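Local coordinates for protein filamentous hemagglutinin (Bordetella pertussis, PDB 1RWR) that is an adhesin exported by two-partner secretion, its amino-terminal secretion domain probably directing the polypeptide to its outer-membrane transporter, at residues 224-229 against 248-253; 153-158 against 173-178. One frame throughout, in Å; residues are numbered along the deposited sequence.

Contact 1: 224-229 against 248-253; sequences AMYGKH and SSPSAI
Tyr226 turns the CD1 edge of its ring to the backbone of Ser248 on the neighbouring coil of a parallel beta-helix, with CD1 3.4 Å from Ser248 O, which lies near the ring plane. Both side chains stand on the same face of a short parallel bridge. The backbone of Ser248 joins the two strands at both of its polar atoms: its N donates to Met225 O at 2.9 Å, and its O accepts from Gly227 N at 3.3 Å. Beyond the bridge both chains turn a corner, and there Ser249 takes over. A chi1 of 171° carries its hydroxyl away from its own N and in beside Gly227 O, 2.9 Å from OG, and Lys228 O. Ser251 N donates to the same OG at 3.1 Å, an ST turn that bends 248-253 into the next strand, and makes a weak second bond to Lys228 O. Pro250 lies over this corner, its CD 3.3 Å from Gly227 O. Past the turn the His229 ring lies beside Ser251 and Ala252, while its ND1 is hydrogen-bonded to Asp183 OD1 of the preceding coil. Ala252 CB meets the imidazole at its edge and in its plane, 3.7 Å from CD2, and Ser251 CB approaches NE2 to 3.5 Å.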
ATOM      1  N   ALA A 224      -7.839  11.216   7.240  1.00 13.10           N
ATOM      2  CA  ALA A 224      -9.121  11.026   6.561  1.00 13.21           C
ATOM      3  C   ALA A 224      -8.927  10.169   5.307  1.00 13.24           C
ATOM      4  O   ALA A 224      -7.886  10.233   4.673  1.00 13.08           O
ATOM      5  CB  ALA A 224      -9.730  12.356   6.180  1.00 14.85           C
ATOM      6  N   MET A 225      -9.928   9.356   4.984  1.00 12.28           N
ATOM      7  CA  MET A 225      -9.866   8.477   3.816  1.00 12.53           C
ATOM      8  C   MET A 225     -11.109   8.596   2.958  1.00 12.09           C
ATOM      9  O   MET A 225     -12.232   8.714   3.481  1.00 12.07           O
ATOM     10  CB  MET A 225      -9.689   7.036   4.249  1.00 12.92           C
ATOM     11  CG  MET A 225      -8.515   6.801   5.143  1.00 15.96           C
ATOM     12  SD  MET A 225      -8.375   5.027   5.603  1.00 19.91           S
ATOM     13  CE  MET A 225      -9.037   4.978   6.924  1.00 25.71           C
ATOM     14  N   TYR A 226     -10.892   8.539   1.643  1.00 12.17           N
ATOM     15  CA  TYR A 226     -11.961   8.563   0.650  1.00 12.03           C
ATOM     16  C   TYR A 226     -11.643   7.490  -0.391  1.00 12.24           C
ATOM     17  O   TYR A 226     -10.657   7.581  -1.110  1.00 12.12           O
ATOM     18  CB  TYR A 226     -12.068   9.952   0.085  1.00 12.81           C
ATOM     19  CG  TYR A 226     -13.060  10.149  -1.048  1.00 14.29           C
ATOM     20  CD1 TYR A 226     -14.391   9.789  -0.893  1.00 16.72           C
ATOM     21  CD2 TYR A 226     -12.678  10.736  -2.246  1.00 17.78           C
ATOM     22  CE1 TYR A 226     -15.317   9.961  -1.926  1.00 20.24           C
ATOM     23  CE2 TYR A 226     -13.606  10.907  -3.293  1.00 19.69           C
ATOM     24  CZ  TYR A 226     -14.928  10.513  -3.097  1.00 20.45           C
ATOM     25  OH  TYR A 226     -15.905  10.676  -4.056  1.00 22.46           O
ATOM     26  N   GLY A 227     -12.467   6.443  -0.438  1.00 13.13           N
ATOM     27  CA  GLY A 227     -12.218   5.312  -1.304  1.00 13.22           C
ATOM     28  C   GLY A 227     -13.505   4.644  -1.733  1.00 13.47           C
ATOM     29  O   GLY A 227     -14.548   4.795  -1.084  1.00 13.74           O
ATOM     30  N   LYS A 228     -13.447   3.949  -2.866  1.00 14.07           N
ATOM     31  CA  LYS A 228     -14.624   3.319  -3.465  1.00 14.47           C
ATOM     32  C   LYS A 228     -15.239   2.311  -2.505  1.00 13.95           C
ATOM     33  O   LYS A 228     -16.434   2.304  -2.274  1.00 13.72           O
ATOM     34  CB  LYS A 228     -14.250   2.684  -4.833  1.00 14.88           C
ATOM     35  CG  LYS A 228     -15.397   2.024  -5.553  1.00 18.96           C
ATOM     36  CD  LYS A 228     -15.047   1.733  -6.991  1.00 23.00           C
ATOM     37  CE  LYS A 228     -14.031   0.633  -7.110  1.00 26.43           C
ATOM     38  NZ  LYS A 228     -13.604   0.537  -8.525  1.00 29.89           N
ATOM     39  N   HIS A 229     -14.397   1.445  -1.968  1.00 13.86           N
ATOM     40  CA  HIS A 229     -14.645   0.673  -0.788  1.00 13.97           C
ATOM     41  C   HIS A 229     -13.445   0.910   0.106  1.00 13.82           C
ATOM     42  O   HIS A 229     -12.310   0.967  -0.387  1.00 15.17           O
ATOM     43  CB  HIS A 229     -14.723  -0.831  -1.078  1.00 14.64           C
ATOM     44  CG  HIS A 229     -15.691  -1.186  -2.163  1.00 16.09           C
ATOM     45  ND1 HIS A 229     -15.336  -1.173  -3.492  1.00 18.43           N
ATOM     46  CD2 HIS A 229     -16.995  -1.566  -2.124  1.00 18.41           C
ATOM     47  CE1 HIS A 229     -16.381  -1.516  -4.231  1.00 19.65           C
ATOM     48  NE2 HIS A 229     -17.406  -1.739  -3.428  1.00 18.84           N
ATOM     49  N   SER A 248     -15.027   8.211   4.180  1.00 12.11           N
ATOM     50  CA  SER A 248     -16.071   8.502   3.210  1.00 13.23           C
ATOM     51  C   SER A 248     -15.968   7.539   2.070  1.00 12.79           C
ATOM     52  O   SER A 248     -14.898   7.396   1.505  1.00 13.92           O
ATOM     53  CB  SER A 248     -15.912   9.963   2.739  1.00 13.66           C
ATOM     54  OG  SER A 248     -16.977  10.334   1.869  1.00 16.14           O
ATOM     55  N   SER A 249     -17.075   6.902   1.673  1.00 12.42           N
ATOM     56  CA  SER A 249     -17.043   5.926   0.579  1.00 12.47           C
ATOM     57  C   SER A 249     -18.373   5.835  -0.173  1.00 13.21           C
ATOM     58  O   SER A 249     -19.441   5.795   0.461  1.00 13.10           O
ATOM     59  CB  SER A 249     -16.738   4.534   1.129  1.00 12.93           C
ATOM     60  OG  SER A 249     -16.908   3.588   0.103  1.00 13.13           O
ATOM     61  N   PRO A 250     -18.348   5.796  -1.503  1.00 13.80           N
ATOM     62  CA  PRO A 250     -19.605   5.565  -2.222  1.00 14.94           C
ATOM     63  C   PRO A 250     -20.248   4.228  -1.919  1.00 15.17           C
ATOM     64  O   PRO A 250     -21.463   4.133  -2.024  1.00 16.38           O
ATOM     65  CB  PRO A 250     -19.209   5.646  -3.674  1.00 15.85           C
ATOM     66  CG  PRO A 250     -17.811   5.446  -3.699  1.00 17.29           C
ATOM     67  CD  PRO A 250     -17.250   6.098  -2.433  1.00 14.54           C
ATOM     68  N   SER A 251     -19.472   3.192  -1.614  1.00 15.33           N
ATOM     69  CA  SER A 251     -20.019   1.833  -1.687  1.00 16.09           C
ATOM     70  C   SER A 251     -19.863   0.933  -0.467  1.00 16.18           C
ATOM     71  O   SER A 251     -20.672   0.041  -0.273  1.00 16.94           O
ATOM     72  CB  SER A 251     -19.429   1.123  -2.901  1.00 17.01           C
ATOM     73  OG  SER A 251     -19.810   1.792  -4.090  1.00 17.84           O
ATOM     74  N   ALA A 252     -18.833   1.125   0.353  1.00 15.44           N
ATOM     75  CA  ALA A 252     -18.702   0.315   1.568  1.00 14.73           C
ATOM     76  C   ALA A 252     -17.588   0.793   2.465  1.00 14.18           C
ATOM     77  O   ALA A 252     -16.521   1.156   1.992  1.00 13.03           O
ATOM     78  CB  ALA A 252     -18.434  -1.167   1.254  1.00 15.15           C
ATOM     79  N   ILE A 253     -17.832   0.670   3.761  1.00 14.05           N
ATOM     80  CA  ILE A 253     -16.791   0.756   4.780  1.00 14.62           C
ATOM     81  C   ILE A 253     -16.922  -0.476   5.648  1.00 13.81           C
ATOM     82  O   ILE A 253     -18.005  -0.761   6.221  1.00 13.84           O
ATOM     83  CB  ILE A 253     -16.931   2.056   5.608  1.00 14.75           C
ATOM     84  CG1 ILE A 253     -16.648   3.295   4.761  1.00 15.01           C
ATOM     85  CG2 ILE A 253     -16.020   2.047   6.842  1.00 16.22           C
ATOM     86  CD1 ILE A 253     -17.069   4.608   5.417  1.00 15.25           C
TER

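Contact 2: 153-158 against 173-178; sequences NATGLG and VSSKQG
With CG anti to the backbone N (chi1 178°), Asn153 extends its amide toward Lys176, whose chain leaves its backbone with CG anti to the carbonyl carbon (chi1 -66°) and then bends at its last two torsions to bring the ammonium back. The two side chains cross at about a right angle. Lys176 NZ donates to Asn153 OD1 at 2.9 Å, coming from above the carbonyl plane and not along a lone pair. At the other end of the amide, ND2 donates within its own plane to Thr155 OG1 at a notably short 2.6 Å; this in-plane bond should hold the rotation of the amide. Thr155 OG1 also accepts from Lys176 N at 2.8 Å, so this oxygen accepts one N-H from each segment. The network sits where two successive coils of the beta-helix leave a short parallel pairing, Asn153 beside Ser174. Ala154 N closes that pairing with a nearly straight bond to Ser174 O, 2.8 Å long. The first chain then folds through a type II beta turn from Ala154 to Leu157, with Gly156 at positive phi. Ser175 CB packs 3.6 Å from Thr155 OG1, and Ser175 OG accepts a hydrogen bond from Ala182 N.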
ATOM      1  N   ASN A 153      -2.213  10.182  -2.781  1.00 12.10           N
ATOM      2  CA  ASN A 153      -3.150  10.347  -3.892  1.00 12.23           C
ATOM      3  C   ASN A 153      -3.231   9.027  -4.667  1.00 11.95           C
ATOM      4  O   ASN A 153      -2.336   8.705  -5.422  1.00 12.50           O
ATOM      5  CB  ASN A 153      -2.638  11.444  -4.827  1.00 12.93           C
ATOM      6  CG  ASN A 153      -3.541  11.670  -6.055  1.00 14.13           C
ATOM      7  OD1 ASN A 153      -3.117  12.357  -7.029  1.00 21.34           O
ATOM      8  ND2 ASN A 153      -4.716  11.150  -6.035  1.00 12.33           N
ATOM      9  N   ALA A 154      -4.338   8.327  -4.513  1.00 11.91           N
ATOM     10  CA  ALA A 154      -4.560   7.009  -5.115  1.00 11.42           C
ATOM     11  C   ALA A 154      -5.270   7.032  -6.489  1.00 12.70           C
ATOM     12  O   ALA A 154      -5.615   5.977  -7.030  1.00 12.80           O
ATOM     13  CB  ALA A 154      -5.330   6.166  -4.144  1.00 12.04           C
ATOM     14  N   THR A 155      -5.472   8.235  -7.029  1.00 13.23           N
ATOM     15  CA  THR A 155      -6.196   8.424  -8.264  1.00 14.29           C
ATOM     16  C   THR A 155      -5.586   7.534  -9.339  1.00 15.07           C
ATOM     17  O   THR A 155      -4.367   7.556  -9.536  1.00 15.34           O
ATOM     18  CB  THR A 155      -6.115   9.856  -8.685  1.00 14.19           C
ATOM     19  OG1 THR A 155      -6.674  10.681  -7.642  1.00 12.88           O
ATOM     20  CG2 THR A 155      -7.022  10.101  -9.924  1.00 15.34           C
ATOM     21  N   GLY A 156      -6.432   6.779 -10.035  1.00 15.72           N
ATOM     22  CA  GLY A 156      -5.948   5.963 -11.151  1.00 15.61           C
ATOM     23  C   GLY A 156      -5.641   4.515 -10.816  1.00 15.22           C
ATOM     24  O   GLY A 156      -5.381   3.706 -11.713  1.00 16.19           O
ATOM     25  N   LEU A 157      -5.622   4.197  -9.527  1.00 14.10           N
ATOM     26  CA  LEU A 157      -5.409   2.821  -9.055  1.00 13.09           C
ATOM     27  C   LEU A 157      -6.726   2.101  -8.883  1.00 13.31           C
ATOM     28  O   LEU A 157      -7.764   2.690  -8.494  1.00 13.66           O
ATOM     29  CB  LEU A 157      -4.730   2.839  -7.688  1.00 12.41           C
ATOM     30  CG  LEU A 157      -3.384   3.536  -7.574  1.00 12.56           C
ATOM     31  CD1 LEU A 157      -2.941   3.657  -6.117  1.00 10.66           C
ATOM     32  CD2 LEU A 157      -2.325   2.797  -8.400  1.00 13.27           C
ATOM     33  N   GLY A 158      -6.725   0.797  -9.099  1.00 12.75           N
ATOM     34  CA  GLY A 158      -7.874   0.028  -8.715  1.00 12.47           C
ATOM     35  C   GLY A 158      -7.999  -0.083  -7.203  1.00 12.18           C
ATOM     36  O   GLY A 158      -9.083   0.102  -6.631  1.00 11.77           O
ATOM     37  N   VAL A 173      -5.697   9.687   2.655  1.00 12.85           N
ATOM     38  CA  VAL A 173      -5.599   8.765   1.534  1.00 13.22           C
ATOM     39  C   VAL A 173      -6.864   8.972   0.744  1.00 13.66           C
ATOM     40  O   VAL A 173      -7.969   8.777   1.278  1.00 14.37           O
ATOM     41  CB  VAL A 173      -5.501   7.348   2.032  1.00 12.41           C
ATOM     42  CG1 VAL A 173      -5.475   6.352   0.883  1.00 14.55           C
ATOM     43  CG2 VAL A 173      -4.262   7.202   2.893  1.00 15.05           C
ATOM     44  N   SER A 174      -6.734   9.440  -0.489  1.00 13.30           N
ATOM     45  CA  SER A 174      -7.921   9.773  -1.294  1.00 14.46           C
ATOM     46  C   SER A 174      -7.628   9.719  -2.760  1.00 13.92           C
ATOM     47  O   SER A 174      -6.484   9.645  -3.200  1.00 12.69           O
ATOM     48  CB  SER A 174      -8.441  11.182  -0.975  1.00 15.82           C
ATOM     49  OG  SER A 174      -7.465  12.094  -1.423  1.00 19.56           O
ATOM     50  N   SER A 175      -8.680   9.744  -3.547  1.00 14.83           N
ATOM     51  CA  SER A 175      -8.531   9.995  -4.943  1.00 15.36           C
ATOM     52  C   SER A 175      -9.187  11.348  -5.188  1.00 17.37           C
ATOM     53  O   SER A 175     -10.056  11.780  -4.437  1.00 15.74           O
ATOM     54  CB  SER A 175      -9.195   8.935  -5.802  1.00 15.21           C
ATOM     55  OG  SER A 175      -8.636   7.647  -5.557  1.00 15.30           O
ATOM     56  N   LYS A 176      -8.809  11.968  -6.288  1.00 19.60           N
ATOM     57  CA  LYS A 176      -9.253  13.331  -6.548  1.00 21.67           C
ATOM     58  C   LYS A 176     -10.715  13.368  -6.904  1.00 22.46           C
ATOM     59  O   LYS A 176     -11.280  12.449  -7.522  1.00 21.22           O
ATOM     60  CB  LYS A 176      -8.384  13.971  -7.626  1.00 22.57           C
ATOM     61  CG  LYS A 176      -6.975  14.141  -7.162  1.00 25.92           C
ATOM     62  CD  LYS A 176      -6.139  14.913  -8.175  1.00 31.58           C
ATOM     63  CE  LYS A 176      -5.097  15.782  -7.489  1.00 34.70           C
ATOM     64  NZ  LYS A 176      -4.126  15.021  -6.695  1.00 37.95           N
ATOM     65  N   GLN A 177     -11.320  14.491  -6.510  1.00 24.02           N
ATOM     66  CA  GLN A 177     -12.745  14.688  -6.558  1.00 25.39           C
ATOM     67  C   GLN A 177     -13.238  14.450  -7.992  1.00 25.79           C
ATOM     68  O   GLN A 177     -12.709  15.011  -8.954  1.00 25.26           O
ATOM     69  CB  GLN A 177     -13.070  16.121  -6.050  1.00 25.59           C
ATOM     70  CG  GLN A 177     -14.527  16.312  -5.654  1.00 27.19           C
ATOM     71  CD  GLN A 177     -14.776  15.816  -4.263  1.00 29.01           C
ATOM     72  OE1 GLN A 177     -15.397  14.756  -4.075  1.00 33.18           O
ATOM     73  NE2 GLN A 177     -14.251  16.524  -3.292  1.00 28.95           N
ATOM     74  N   GLY A 178     -14.207  13.551  -8.132  1.00 26.75           N
ATOM     75  CA  GLY A 178     -14.754  13.225  -9.441  1.00 28.61           C
ATOM     76  C   GLY A 178     -13.935  12.346 -10.373  1.00 29.83           C
ATOM     77  O   GLY A 178     -14.384  12.064 -11.498  1.00 30.60           O
TER

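In the fold
Both contacts join successive coils of the beta-helix at a corner, where a short parallel pairing gives way to turns; both are partly buried. They follow one another along the chain and touch, their centres 11 Å apart. The strand at 173-174 is shared between neighbours: Ser174 pairs with the coil of contact 2, while Val173 probably makes backbone hydrogen bonds to Ala224 and Tyr226 of contact 1, so Asn153, Ser174, Tyr226 and Ser248 lie on four successive coils. The chemistry differs at the bend. Contact 1 centres on a buried serine's oxygen that accepts a backbone N-H and lies close to several carbonyl oxygens; contact 2 uses a hydrogen-bonded chain of lysine, asparagine and threonine side chains, its lysine lying at the exposed surface.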